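Local coordinates for insecticidal crystal protein Cry7Cal (Bacillus thuringiensis, PDB 5ZI1) that kills insects such as the locust Locusta migratoria manilensis, probably by binding gut-cell receptors and forming membrane pores as related delta-endotoxins do, at residues S16-I21 and M222-L227; G31-I36 and A99-R104; W295-N300 and V321-K326; E545-T550 and S560-G565. One frame throughout, in Å; residues are numbered along the deposited sequence.

Contact 1: residues S16-I21 and M222-L227; sequences SSISII and MTIMVL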
loop_
_atom_site.group_PDB
_atom_site.type_symbol
_atom_site.label_atom_id
_atom_site.label_comp_id
_atom_site.label_asym_id
_atom_site.label_seq_id
_atom_site.Cartn_x
_atom_site.Cartn_y
_atom_site.Cartn_z
ATOM N N SER A 16 13.066 1.938 -7.013
ATOM C CA SER A 16 12.914 3.383 -7.093
ATOM C C SER A 16 11.528 3.804 -6.640
ATOM O O SER A 16 11.371 4.805 -5.933
ATOM C CB SER A 16 13.170 3.860 -8.516
ATOM O OG SER A 16 14.547 4.099 -8.724
ATOM N N SER A 17 10.511 3.042 -7.030
ATOM C CA SER A 17 9.150 3.399 -6.654
ATOM C C SER A 17 8.945 3.240 -5.163
ATOM O O SER A 17 8.320 4.094 -4.517
ATOM C CB SER A 17 8.150 2.543 -7.425
ATOM O OG SER A 17 8.300 2.774 -8.804
ATOM N N ILE A 18 9.465 2.149 -4.595
ATOM C CA ILE A 18 9.383 1.973 -3.149
ATOM C C ILE A 18 10.040 3.153 -2.444
ATOM O O ILE A 18 9.486 3.722 -1.496
ATOM C CB ILE A 18 10.022 0.640 -2.731
ATOM C CG1 ILE A 18 9.252 -0.540 -3.325
ATOM C CG2 ILE A 18 10.057 0.536 -1.237
ATOM C CD1 ILE A 18 8.203 -1.111 -2.405
ATOM N N SER A 19 11.222 3.556 -2.923
ATOM C CA SER A 19 11.951 4.650 -2.291
ATOM C C SER A 19 11.171 5.957 -2.369
ATOM O O SER A 19 11.094 6.692 -1.380
ATOM C CB SER A 19 13.328 4.796 -2.935
ATOM O OG SER A 19 13.964 3.528 -3.035
ATOM N N ILE A 20 10.579 6.261 -3.535
ATOM C CA ILE A 20 9.798 7.490 -3.679
ATOM C C ILE A 20 8.702 7.540 -2.634
ATOM O O ILE A 20 8.577 8.520 -1.892
ATOM C CB ILE A 20 9.200 7.605 -5.088
ATOM C CG1 ILE A 20 10.302 7.741 -6.133
ATOM C CG2 ILE A 20 8.193 8.789 -5.132
ATOM C CD1 ILE A 20 9.900 7.215 -7.487
ATOM N N ILE A 21 7.893 6.477 -2.564
ATOM C CA ILE A 21 6.810 6.416 -1.587
ATOM C C ILE A 21 7.352 6.671 -0.195
ATOM O O ILE A 21 6.863 7.540 0.544
ATOM C CB ILE A 21 6.106 5.050 -1.656
ATOM C CG1 ILE A 21 5.545 4.808 -3.055
ATOM C CG2 ILE A 21 5.043 4.914 -0.562
ATOM C CD1 ILE A 21 4.298 5.512 -3.347
ATOM N N MET A 222 1.300 -2.061 -9.520
ATOM C CA MET A 222 0.611 -0.764 -9.577
ATOM C C MET A 222 0.150 -0.285 -8.212
ATOM O O MET A 222 -0.049 0.923 -8.027
ATOM C CB MET A 222 -0.590 -0.809 -10.525
ATOM C CG MET A 222 -0.200 -1.165 -11.934
ATOM S SD MET A 222 0.971 0.022 -12.611
ATOM C CE MET A 222 -0.174 1.388 -12.955
ATOM N N THR A 223 -0.041 -1.206 -7.267
ATOM C CA THR A 223 -0.173 -0.811 -5.872
ATOM C C THR A 223 1.045 -0.011 -5.435
ATOM O O THR A 223 0.915 1.084 -4.859
ATOM C CB THR A 223 -0.362 -2.062 -5.015
ATOM O OG1 THR A 223 -1.612 -2.673 -5.368
ATOM C CG2 THR A 223 -0.357 -1.738 -3.524
ATOM N N ILE A 224 2.241 -0.528 -5.752
ATOM C CA ILE A 224 3.493 0.129 -5.399
ATOM C C ILE A 224 3.704 1.392 -6.224
ATOM O O ILE A 224 4.169 2.409 -5.714
ATOM C CB ILE A 224 4.667 -0.849 -5.592
ATOM C CG1 ILE A 224 4.579 -2.015 -4.609
ATOM C CG2 ILE A 224 6.005 -0.119 -5.487
ATOM C CD1 ILE A 224 5.682 -3.042 -4.806
ATOM N N MET A 225 3.444 1.330 -7.523
ATOM C CA MET A 225 3.728 2.481 -8.375
ATOM C C MET A 225 2.681 3.582 -8.229
ATOM O O MET A 225 3.032 4.767 -8.247
ATOM C CB MET A 225 3.836 2.054 -9.833
ATOM C CG MET A 225 5.196 1.434 -10.186
ATOM S SD MET A 225 5.382 1.128 -11.964
ATOM C CE MET A 225 4.662 -0.510 -12.069
ATOM N N VAL A 226 1.405 3.219 -8.067
ATOM C CA VAL A 226 0.349 4.222 -8.097
ATOM C C VAL A 226 -0.437 4.318 -6.791
ATOM O O VAL A 226 -0.490 5.393 -6.193
ATOM C CB VAL A 226 -0.594 3.973 -9.279
ATOM C CG1 VAL A 226 -1.747 5.010 -9.265
ATOM C CG2 VAL A 226 0.192 4.050 -10.563
ATOM N N LEU A 227 -1.057 3.218 -6.340
ATOM C CA LEU A 227 -2.026 3.332 -5.248
ATOM C C LEU A 227 -1.381 3.846 -3.963
ATOM O O LEU A 227 -1.996 4.635 -3.223
ATOM C CB LEU A 227 -2.708 1.996 -4.972
ATOM C CG LEU A 227 -3.397 1.294 -6.122
ATOM C CD1 LEU A 227 -4.165 0.060 -5.603
ATOM C CD2 LEU A 227 -4.303 2.286 -6.872
#
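No ring or amide side chain enters the contact between Ile21 and Ile224; the flat group involved is the peptide carbonyl of Ile224. Ile21 CG1 meets its oxygen end, 3.8 Å from Ile224 O, close to the peptide plane and not over a face; Ile21 CD1 is slightly farther and out of the plane. The rest is mostly aliphatic. Ile224 carries most of the contact: its CG2 branch, anti to the backbone N (CG1 chi1 -66°), sits 3.9 Å from Ile18 CD1 and similarly close to Ile18 CG1. Ser17 CB covers the same CG2 methyl, also at 3.9 Å, while the Ser17 hydroxyl lies against Met225, OG to CG 3.7 Å. Ser17, a small residue, sits at the close approach, 5.8 Å between Ser17 CA and Met225 CA.

Helices 13-26 and 208-227, the first and last long helices of the helical bundle in this chain of a three-domain Cry toxin, cross here at 44°. Near its end helix 208-227 widens into a pi-type turn. Met225 leans on Thr142 of helix 141-165, and Phe59 of helix 54-67 touches Ser17.

Ser17 OG spends its bond on Met13 O, within its own helix. No hydrogen bond joins the segments; what passes directly between them is buried van der Waals contact.

Contact 2: residues G31-I36 and A99-R104; sequences GTAGGI and AWQNNR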
loop_
_atom_site.group_PDB
_atom_site.type_symbol
_atom_site.label_atom_id
_atom_site.label_comp_id
_atom_site.label_asym_id
_atom_site.label_seq_id
_atom_site.Cartn_x
_atom_site.Cartn_y
_atom_site.Cartn_z
ATOM N N GLY A 31 6.983 20.987 7.095
ATOM C CA GLY A 31 6.718 22.288 6.503
ATOM C C GLY A 31 7.791 23.342 6.708
ATOM O O GLY A 31 7.504 24.539 6.630
ATOM N N THR A 32 9.028 22.920 6.976
ATOM C CA THR A 32 10.151 23.847 7.050
ATOM C C THR A 32 10.749 24.039 5.658
ATOM O O THR A 32 10.708 23.141 4.813
ATOM C CB THR A 32 11.229 23.343 8.020
ATOM O OG1 THR A 32 11.904 22.216 7.452
ATOM C CG2 THR A 32 10.616 22.937 9.356
ATOM N N ALA A 33 11.310 25.224 5.417
ATOM C CA ALA A 33 11.881 25.476 4.101
ATOM C C ALA A 33 13.148 24.659 3.892
ATOM O O ALA A 33 13.383 24.147 2.794
ATOM C CB ALA A 33 12.155 26.970 3.908
ATOM N N GLY A 34 13.962 24.509 4.942
ATOM C CA GLY A 34 15.197 23.750 4.812
ATOM C C GLY A 34 14.948 22.284 4.513
ATOM O O GLY A 34 15.570 21.700 3.621
ATOM N N GLY A 35 14.029 21.668 5.255
ATOM C CA GLY A 35 13.671 20.292 4.957
ATOM C C GLY A 35 12.994 20.148 3.608
ATOM O O GLY A 35 13.268 19.200 2.868
ATOM N N ILE A 36 12.089 21.079 3.274
ATOM C CA ILE A 36 11.446 21.066 1.958
ATOM C C ILE A 36 12.497 21.072 0.855
ATOM O O ILE A 36 12.358 20.377 -0.158
ATOM C CB ILE A 36 10.477 22.256 1.825
ATOM C CG1 ILE A 36 9.160 21.986 2.565
ATOM C CG2 ILE A 36 10.194 22.563 0.371
ATOM C CD1 ILE A 36 8.082 21.337 1.737
ATOM N N ALA A 99 17.793 30.227 -2.475
ATOM C CA ALA A 99 18.298 31.598 -2.416
ATOM C C ALA A 99 17.449 32.465 -1.499
ATOM O O ALA A 99 17.974 33.329 -0.790
ATOM C CB ALA A 99 18.352 32.208 -3.816
ATOM N N TRP A 100 16.134 32.256 -1.497
ATOM C CA TRP A 100 15.281 33.075 -0.646
ATOM C C TRP A 100 15.421 32.666 0.813
ATOM O O TRP A 100 15.497 33.520 1.708
ATOM C CB TRP A 100 13.818 32.975 -1.095
ATOM C CG TRP A 100 12.860 33.373 0.003
ATOM C CD1 TRP A 100 12.597 34.636 0.447
ATOM C CD2 TRP A 100 12.060 32.494 0.803
ATOM N NE1 TRP A 100 11.680 34.597 1.471
ATOM C CE2 TRP A 100 11.340 33.292 1.710
ATOM C CE3 TRP A 100 11.882 31.109 0.837
ATOM C CZ2 TRP A 100 10.460 32.749 2.641
ATOM C CZ3 TRP A 100 11.005 30.576 1.764
ATOM C CH2 TRP A 100 10.307 31.393 2.651
ATOM N N GLN A 101 15.453 31.360 1.066
ATOM C CA GLN A 101 15.567 30.857 2.429
ATOM C C GLN A 101 16.834 31.366 3.118
ATOM O O GLN A 101 16.823 31.631 4.324
ATOM C CB GLN A 101 15.521 29.328 2.392
ATOM C CG GLN A 101 16.252 28.638 3.506
ATOM C CD GLN A 101 15.414 28.516 4.752
ATOM O OE1 GLN A 101 14.560 29.374 5.036
ATOM N NE2 GLN A 101 15.635 27.435 5.504
ATOM N N ASN A 102 17.912 31.552 2.368
ATOM C CA ASN A 102 19.168 32.025 2.927
ATOM C C ASN A 102 19.307 33.550 2.909
ATOM O O ASN A 102 20.391 34.069 3.197
ATOM C CB ASN A 102 20.322 31.370 2.173
ATOM C CG ASN A 102 20.360 29.866 2.384
ATOM O OD1 ASN A 102 20.058 29.375 3.477
ATOM N ND2 ASN A 102 20.690 29.126 1.330
ATOM N N ASN A 103 18.243 34.281 2.591
ATOM C CA ASN A 103 18.319 35.736 2.572
ATOM C C ASN A 103 16.905 36.304 2.558
ATOM O O ASN A 103 16.580 37.158 1.727
ATOM C CB ASN A 103 19.119 36.210 1.354
ATOM C CG ASN A 103 19.430 37.697 1.391
ATOM O OD1 ASN A 103 19.103 38.389 2.360
ATOM N ND2 ASN A 103 20.018 38.206 0.310
ATOM N N ARG A 104 16.053 35.824 3.467
ATOM C CA ARG A 104 14.621 36.111 3.441
ATOM C C ARG A 104 14.268 37.596 3.406
ATOM O O ARG A 104 13.209 37.973 2.894
ATOM C CB ARG A 104 13.940 35.484 4.645
ATOM C CG ARG A 104 13.963 33.989 4.630
ATOM C CD ARG A 104 12.995 33.483 5.657
ATOM N NE ARG A 104 12.918 32.032 5.646
ATOM C CZ ARG A 104 11.856 31.353 6.054
ATOM N NH1 ARG A 104 10.791 32.009 6.499
ATOM N NH2 ARG A 104 11.860 30.028 6.015
#
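Gln101 meets Ala33 through a chain that leaves the helix with CG anti to the backbone N (chi1 152°) and then folds at chi2 (84°), which sets its amide against the start of helix 33-47. Arg104, extended from CG to NE, runs back alongside and brings its guanidinium to the same place. Ala33 CB is the methyl they meet: it lies 3.6 Å from Gln101 OE1, 3.7 Å from Arg104 NH2 and, more loosely, 4.3 Å from Trp100 CZ3.

Gln101 and Arg104 are also bonded to each other. Arg104 grips the single atom Gln101 OE1 side-on, NH2 at 2.9 Å and NE at 3.2 Å, with the oxygen in the guanidinium plane. NE lies nearly in line with the C=O bond, although the N-H itself is bent, 143° at the hydrogen. Over one face of that guanidinium lies the Trp100 ring, its CH2 3.7 Å above the centre, and Arg104 CG rests on the indole near the rim.

The contact joins two helix ends in the N-terminal alpha-helical bundle: the C-terminal end of helix 73-101 and the N-terminal end of helix 33-47. Thr32 is the N-cap of the latter, its OG1 accepting from Gly35 N. Gly34 N comes 3.4 Å from Gln101 NE2, but both are donors and no bond results.

Farther out, Arg104 NH1 makes a salt bridge with Glu164, which probably fixes the guanidinium and helps balance its charge. Trp165 meets Trp100 edge-to-face, and Phe161 of helix 141-165 touches Ala33.

Contact 3: residues W295-N300 and V321-K326; sequences WLTKIN and VTQYTK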
loop_
_atom_site.group_PDB
_atom_site.type_symbol
_atom_site.label_atom_id
_atom_site.label_comp_id
_atom_site.label_asym_id
_atom_site.label_seq_id
_atom_site.Cartn_x
_atom_site.Cartn_y
_atom_site.Cartn_z
ATOM N N TRP A 295 -0.752 -9.991 11.702
ATOM C CA TRP A 295 0.680 -10.242 11.785
ATOM C C TRP A 295 0.908 -11.744 11.728
ATOM O O TRP A 295 0.268 -12.493 12.474
ATOM C CB TRP A 295 1.269 -9.660 13.068
ATOM C CG TRP A 295 0.948 -8.214 13.202
ATOM C CD1 TRP A 295 -0.210 -7.668 13.685
ATOM C CD2 TRP A 295 1.771 -7.118 12.794
ATOM N NE1 TRP A 295 -0.141 -6.300 13.625
ATOM C CE2 TRP A 295 1.061 -5.937 13.078
ATOM C CE3 TRP A 295 3.040 -7.024 12.217
ATOM C CZ2 TRP A 295 1.581 -4.673 12.812
ATOM C CZ3 TRP A 295 3.562 -5.782 11.965
ATOM C CH2 TRP A 295 2.830 -4.613 12.257
ATOM N N LEU A 296 1.785 -12.182 10.829
ATOM C CA LEU A 296 2.018 -13.612 10.660
ATOM C C LEU A 296 2.855 -14.121 11.822
ATOM O O LEU A 296 3.962 -13.630 12.055
ATOM C CB LEU A 296 2.715 -13.875 9.334
ATOM C CG LEU A 296 2.879 -15.334 8.935
ATOM C CD1 LEU A 296 1.545 -16.030 8.995
ATOM C CD2 LEU A 296 3.473 -15.428 7.535
ATOM N N THR A 297 2.339 -15.093 12.568
ATOM C CA THR A 297 3.120 -15.627 13.677
ATOM C C THR A 297 3.586 -17.069 13.484
ATOM O O THR A 297 4.494 -17.499 14.201
ATOM C CB THR A 297 2.324 -15.525 14.986
ATOM O OG1 THR A 297 1.196 -16.406 14.926
ATOM C CG2 THR A 297 1.799 -14.092 15.181
ATOM N N LYS A 298 3.018 -17.819 12.541
ATOM C CA LYS A 298 3.421 -19.215 12.354
ATOM C C LYS A 298 3.040 -19.683 10.956
ATOM O O LYS A 298 2.049 -19.228 10.394
ATOM C CB LYS A 298 2.773 -20.131 13.403
ATOM C CG LYS A 298 3.682 -20.537 14.557
ATOM C CD LYS A 298 2.888 -20.894 15.817
ATOM C CE LYS A 298 1.857 -21.998 15.576
ATOM N NZ LYS A 298 0.768 -21.961 16.615
ATOM N N ILE A 299 3.833 -20.604 10.406
ATOM C CA ILE A 299 3.475 -21.333 9.193
ATOM C C ILE A 299 3.799 -22.802 9.402
ATOM O O ILE A 299 4.923 -23.147 9.783
ATOM C CB ILE A 299 4.227 -20.844 7.943
ATOM C CG1 ILE A 299 4.133 -19.344 7.752
ATOM C CG2 ILE A 299 3.703 -21.571 6.710
ATOM C CD1 ILE A 299 5.075 -18.844 6.688
ATOM N N ASN A 300 2.842 -23.672 9.112
ATOM C CA ASN A 300 3.107 -25.097 9.108
ATOM C C ASN A 300 2.940 -25.645 7.694
ATOM O O ASN A 300 2.001 -25.274 6.982
ATOM C CB ASN A 300 2.189 -25.846 10.070
ATOM C CG ASN A 300 2.426 -27.372 10.014
ATOM O OD1 ASN A 300 1.553 -28.146 9.598
ATOM N ND2 ASN A 300 3.633 -27.790 10.392
ATOM N N VAL A 321 -0.996 -18.916 10.905
ATOM C CA VAL A 321 -1.453 -18.368 12.167
ATOM C C VAL A 321 -1.085 -16.895 12.191
ATOM O O VAL A 321 0.040 -16.522 11.834
ATOM C CB VAL A 321 -0.851 -19.110 13.376
ATOM C CG1 VAL A 321 -1.371 -18.488 14.669
ATOM C CG2 VAL A 321 -1.209 -20.580 13.313
ATOM N N THR A 322 -2.042 -16.065 12.578
ATOM C CA THR A 322 -1.837 -14.630 12.689
ATOM C C THR A 322 -2.417 -14.145 14.011
ATOM O O THR A 322 -3.267 -14.809 14.622
ATOM C CB THR A 322 -2.504 -13.862 11.526
ATOM O OG1 THR A 322 -3.926 -14.015 11.616
ATOM C CG2 THR A 322 -2.035 -14.385 10.173
ATOM N N GLN A 323 -1.957 -12.959 14.427
ATOM C CA GLN A 323 -2.560 -12.187 15.503
ATOM C C GLN A 323 -2.920 -10.790 14.999
ATOM O O GLN A 323 -2.184 -10.206 14.193
ATOM C CB GLN A 323 -1.607 -12.064 16.687
ATOM C CG GLN A 323 -1.325 -13.391 17.382
ATOM C CD GLN A 323 -0.167 -13.323 18.355
ATOM O OE1 GLN A 323 0.257 -12.239 18.769
ATOM N NE2 GLN A 323 0.353 -14.487 18.735
ATOM N N TYR A 324 -4.039 -10.244 15.496
ATOM C CA TYR A 324 -4.376 -8.846 15.264
ATOM C C TYR A 324 -3.415 -7.951 16.039
ATOM O O TYR A 324 -2.591 -8.420 16.817
ATOM C CB TYR A 324 -5.818 -8.561 15.672
ATOM C CG TYR A 324 -6.825 -9.318 14.832
ATOM C CD1 TYR A 324 -6.714 -9.357 13.443
ATOM C CD2 TYR A 324 -7.890 -9.988 15.423
ATOM C CE1 TYR A 324 -7.631 -10.041 12.676
ATOM C CE2 TYR A 324 -8.816 -10.681 14.660
ATOM C CZ TYR A 324 -8.680 -10.699 13.289
ATOM O OH TYR A 324 -9.600 -11.382 12.527
ATOM N N THR A 325 -3.509 -6.647 15.808
ATOM C CA THR A 325 -2.565 -5.723 16.428
ATOM C C THR A 325 -2.788 -5.660 17.939
ATOM O O THR A 325 -3.923 -5.497 18.395
ATOM C CB THR A 325 -2.712 -4.328 15.831
ATOM O OG1 THR A 325 -2.625 -4.390 14.388
ATOM C CG2 THR A 325 -1.627 -3.436 16.371
ATOM N N LYS A 326 -1.698 -5.815 18.718
ATOM C CA LYS A 326 -1.742 -5.762 20.193
ATOM C C LYS A 326 -2.818 -6.673 20.781
ATOM O O LYS A 326 -3.425 -6.365 21.808
ATOM C CB LYS A 326 -1.932 -4.326 20.703
ATOM C CG LYS A 326 -0.671 -3.469 20.605
ATOM C CD LYS A 326 -0.614 -2.415 21.699
ATOM C CE LYS A 326 0.044 -2.933 22.977
ATOM N NZ LYS A 326 -0.043 -1.928 24.096
#
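Trp295 and Gln323 exchange a pair of backbone bonds, Trp295 N to Gln323 O at 2.9 Å and Gln323 N to Trp295 O at 3.0 Å, the first of them almost straight. With CG beside the backbone N (chi1 -54°), the indole of Trp295 reaches past Gln323. Its edge passes Gln323 O, and NE1 donates to Thr325 OG1 at 3.2 Å, with the hydroxyl oxygen in the ring plane and 172° at the hydrogen. This ties the indole to the chain beyond Gln323.

Farther along, Val321 O takes Thr297 N at 2.8 Å and, weakly, Lys298 N, while Val321 N donates to Lys298 O. Two residues facing one make this a classic beta bulge in the antiparallel hairpin of strands 294-306 and 312-324, part of one sheet of the prism-like middle domain of Cry toxins. The extra residue, Thr297, turns its side chain toward the partner strand and lays CG2 across the Gln323 side chain, at about a right angle. Beside it, Lys298 and Val321 run together, CB to CB at 3.8 Å.

On the other face Leu296 CD1 lies 3.3 Å from Val321 O and packs 4.1 Å from Thr322 CG2, and Leu432 of strand 430-437 touches Leu296. Thr322 OG1 is held by Gln294. Phe293 meets the Trp295 ring edge-to-face, and Arg431 also touches that indole.

Contact 4: residues E545-T550 and S560-G565; sequences EYFTAT and SYLTMG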
loop_
_atom_site.group_PDB
_atom_site.type_symbol
_atom_site.label_atom_id
_atom_site.label_comp_id
_atom_site.label_asym_id
_atom_site.label_seq_id
_atom_site.Cartn_x
_atom_site.Cartn_y
_atom_site.Cartn_z
ATOM N N GLU A 545 -19.915 13.419 19.247
ATOM C CA GLU A 545 -19.890 14.437 18.201
ATOM C C GLU A 545 -20.873 14.089 17.091
ATOM O O GLU A 545 -20.780 13.016 16.482
ATOM C CB GLU A 545 -18.475 14.616 17.649
ATOM C CG GLU A 545 -18.281 15.920 16.847
ATOM C CD GLU A 545 -18.366 17.194 17.704
ATOM O OE1 GLU A 545 -18.568 18.280 17.113
ATOM O OE2 GLU A 545 -18.237 17.122 18.959
ATOM N N TYR A 546 -21.810 14.997 16.832
ATOM C CA TYR A 546 -22.730 14.850 15.710
ATOM C C TYR A 546 -21.992 15.020 14.383
ATOM O O TYR A 546 -21.168 15.926 14.235
ATOM C CB TYR A 546 -23.842 15.891 15.845
ATOM C CG TYR A 546 -24.839 16.007 14.710
ATOM C CD1 TYR A 546 -25.941 15.167 14.641
ATOM C CD2 TYR A 546 -24.718 17.008 13.746
ATOM C CE1 TYR A 546 -26.880 15.285 13.616
ATOM C CE2 TYR A 546 -25.662 17.146 12.722
ATOM C CZ TYR A 546 -26.742 16.277 12.664
ATOM O OH TYR A 546 -27.689 16.387 11.661
ATOM N N PHE A 547 -22.281 14.139 13.411
ATOM C CA PHE A 547 -21.747 14.264 12.055
ATOM C C PHE A 547 -22.858 14.291 11.014
ATOM O O PHE A 547 -23.916 13.681 11.193
ATOM C CB PHE A 547 -20.793 13.115 11.683
ATOM C CG PHE A 547 -21.440 11.761 11.705
ATOM C CD1 PHE A 547 -22.047 11.241 10.575
ATOM C CD2 PHE A 547 -21.466 11.019 12.869
ATOM C CE1 PHE A 547 -22.677 10.003 10.618
ATOM C CE2 PHE A 547 -22.080 9.781 12.916
ATOM C CZ PHE A 547 -22.680 9.269 11.793
ATOM N N THR A 548 -22.572 14.935 9.886
ATOM C CA THR A 548 -23.509 15.021 8.771
ATOM C C THR A 548 -23.074 14.125 7.616
ATOM O O THR A 548 -21.953 13.606 7.571
ATOM C CB THR A 548 -23.640 16.456 8.269
ATOM O OG1 THR A 548 -22.344 16.913 7.858
ATOM C CG2 THR A 548 -24.216 17.382 9.368
ATOM N N ALA A 549 -23.994 13.968 6.665
ATOM C CA ALA A 549 -23.757 13.135 5.498
ATOM C C ALA A 549 -22.676 13.736 4.619
ATOM O O ALA A 549 -22.503 14.952 4.547
ATOM C CB ALA A 549 -25.040 12.968 4.692
ATOM N N THR A 550 -21.919 12.863 3.966
ATOM C CA THR A 550 -20.947 13.306 2.982
ATOM C C THR A 550 -21.276 12.847 1.571
ATOM O O THR A 550 -20.621 13.292 0.628
ATOM C CB THR A 550 -19.546 12.811 3.366
ATOM O OG1 THR A 550 -19.495 11.381 3.232
ATOM C CG2 THR A 550 -19.239 13.216 4.814
ATOM N N SER A 560 -14.982 13.335 4.586
ATOM C CA SER A 560 -14.552 14.532 5.295
ATOM C C SER A 560 -13.982 14.142 6.655
ATOM O O SER A 560 -13.634 12.977 6.878
ATOM C CB SER A 560 -15.702 15.536 5.430
ATOM O OG SER A 560 -16.858 14.881 5.900
ATOM N N TYR A 561 -13.869 15.107 7.557
ATOM C CA TYR A 561 -13.279 14.903 8.865
ATOM C C TYR A 561 -14.260 15.296 9.957
ATOM O O TYR A 561 -15.098 16.201 9.800
ATOM C CB TYR A 561 -11.987 15.696 9.017
ATOM C CG TYR A 561 -10.908 15.218 8.065
ATOM C CD1 TYR A 561 -10.791 15.759 6.792
ATOM C CD2 TYR A 561 -10.030 14.198 8.434
ATOM C CE1 TYR A 561 -9.827 15.333 5.932
ATOM C CE2 TYR A 561 -9.053 13.745 7.567
ATOM C CZ TYR A 561 -8.954 14.323 6.319
ATOM O OH TYR A 561 -7.996 13.912 5.432
ATOM N N LEU A 562 -14.110 14.614 11.082
ATOM C CA LEU A 562 -14.980 14.762 12.233
ATOM C C LEU A 562 -14.092 14.749 13.464
ATOM O O LEU A 562 -13.431 13.743 13.740
ATOM C CB LEU A 562 -15.990 13.616 12.274
ATOM C CG LEU A 562 -16.872 13.458 13.509
ATOM C CD1 LEU A 562 -17.980 12.616 13.101
ATOM C CD2 LEU A 562 -16.175 12.721 14.680
ATOM N N THR A 563 -14.112 15.826 14.229
ATOM C CA THR A 563 -13.198 15.982 15.345
ATOM C C THR A 563 -13.922 15.789 16.670
ATOM O O THR A 563 -14.973 16.394 16.906
ATOM C CB THR A 563 -12.527 17.351 15.276
ATOM O OG1 THR A 563 -11.895 17.479 14.002
ATOM C CG2 THR A 563 -11.496 17.512 16.384
ATOM N N MET A 564 -13.359 14.934 17.525
ATOM C CA MET A 564 -13.859 14.734 18.874
ATOM C C MET A 564 -12.821 15.246 19.856
ATOM O O MET A 564 -11.634 14.930 19.728
ATOM C CB MET A 564 -14.181 13.267 19.126
ATOM C CG MET A 564 -15.378 12.778 18.360
ATOM S SD MET A 564 -15.487 10.990 18.323
ATOM C CE MET A 564 -14.052 10.676 17.309
ATOM N N GLY A 565 -13.267 16.020 20.833
ATOM C CA GLY A 565 -12.369 16.697 21.735
ATOM C C GLY A 565 -12.213 18.175 21.473
ATOM O O GLY A 565 -11.258 18.773 21.972
#
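A beta sandwich brings Glu545 and Phe547 up against Met564 and Leu562: in the third domain of the Cry fold, strand 545-547 is an outer strand of a five-stranded antiparallel sheet, and strand 560-571 belongs to the sheet facing it. The two run antiparallel (167°) with axes 7.7 Å apart, too far for backbone pairing, and no hydrogen bond crosses. Each is bonded within its own sheet instead, Glu545 to Met536 and Phe547 to Gly534, Leu562 to Val526.

Side chains therefore bridge the gap. Glu545 contributes its aliphatic part: CB lies 3.7 Å from Met564 CG, and CG comes to 3.3 Å from Thr563 O. The chain is anti to the backbone N at chi1 (-164°) and bends at chi2, which carries the carboxylate past that carbonyl, CD being 3.6 Å from Thr563 O. No hydrogen bond forms between the carboxylate and Thr563 O; the closest approach is by the carbons.

Phe547 points CB at strand 560-564, while the ring turns away toward Tyr528 and Ile590. Leu562 CD1 meets Phe547 obliquely, though the fit of these two side chains is doubtful in detail. Met536 of strand 534-538 touches Leu562.

The chain then reaches the far end of the contact, where Thr550 pairs by backbone with Ala530. There Thr550 CG2 is tight against Ser560 OG, 3.1 Å, with no hydrogen bond between them, while Thr550 OG1 bonds to Lys558 O and accepts from Ala530 N.

In the fold
Starting at the N terminus, helix 13-26 opens contact 1, and the chain needs another 200 residues, mostly helical, before helix 208-227 closes it. Contact 2 opens and closes inside that long loop, joining helix 33-47 to the end of helix 73-101. Both therefore lie in the N-terminal helical domain, with centres 28 Å apart. The other two follow in series, and none of the four cross. Contact 3 ties two neighbouring hairpin strands of the middle domain, on the opposite side of the chain's centre from contact 2. Contact 4 closes a short loop between facing sheets of the third domain, with its centre 34 Å from that of contact 3.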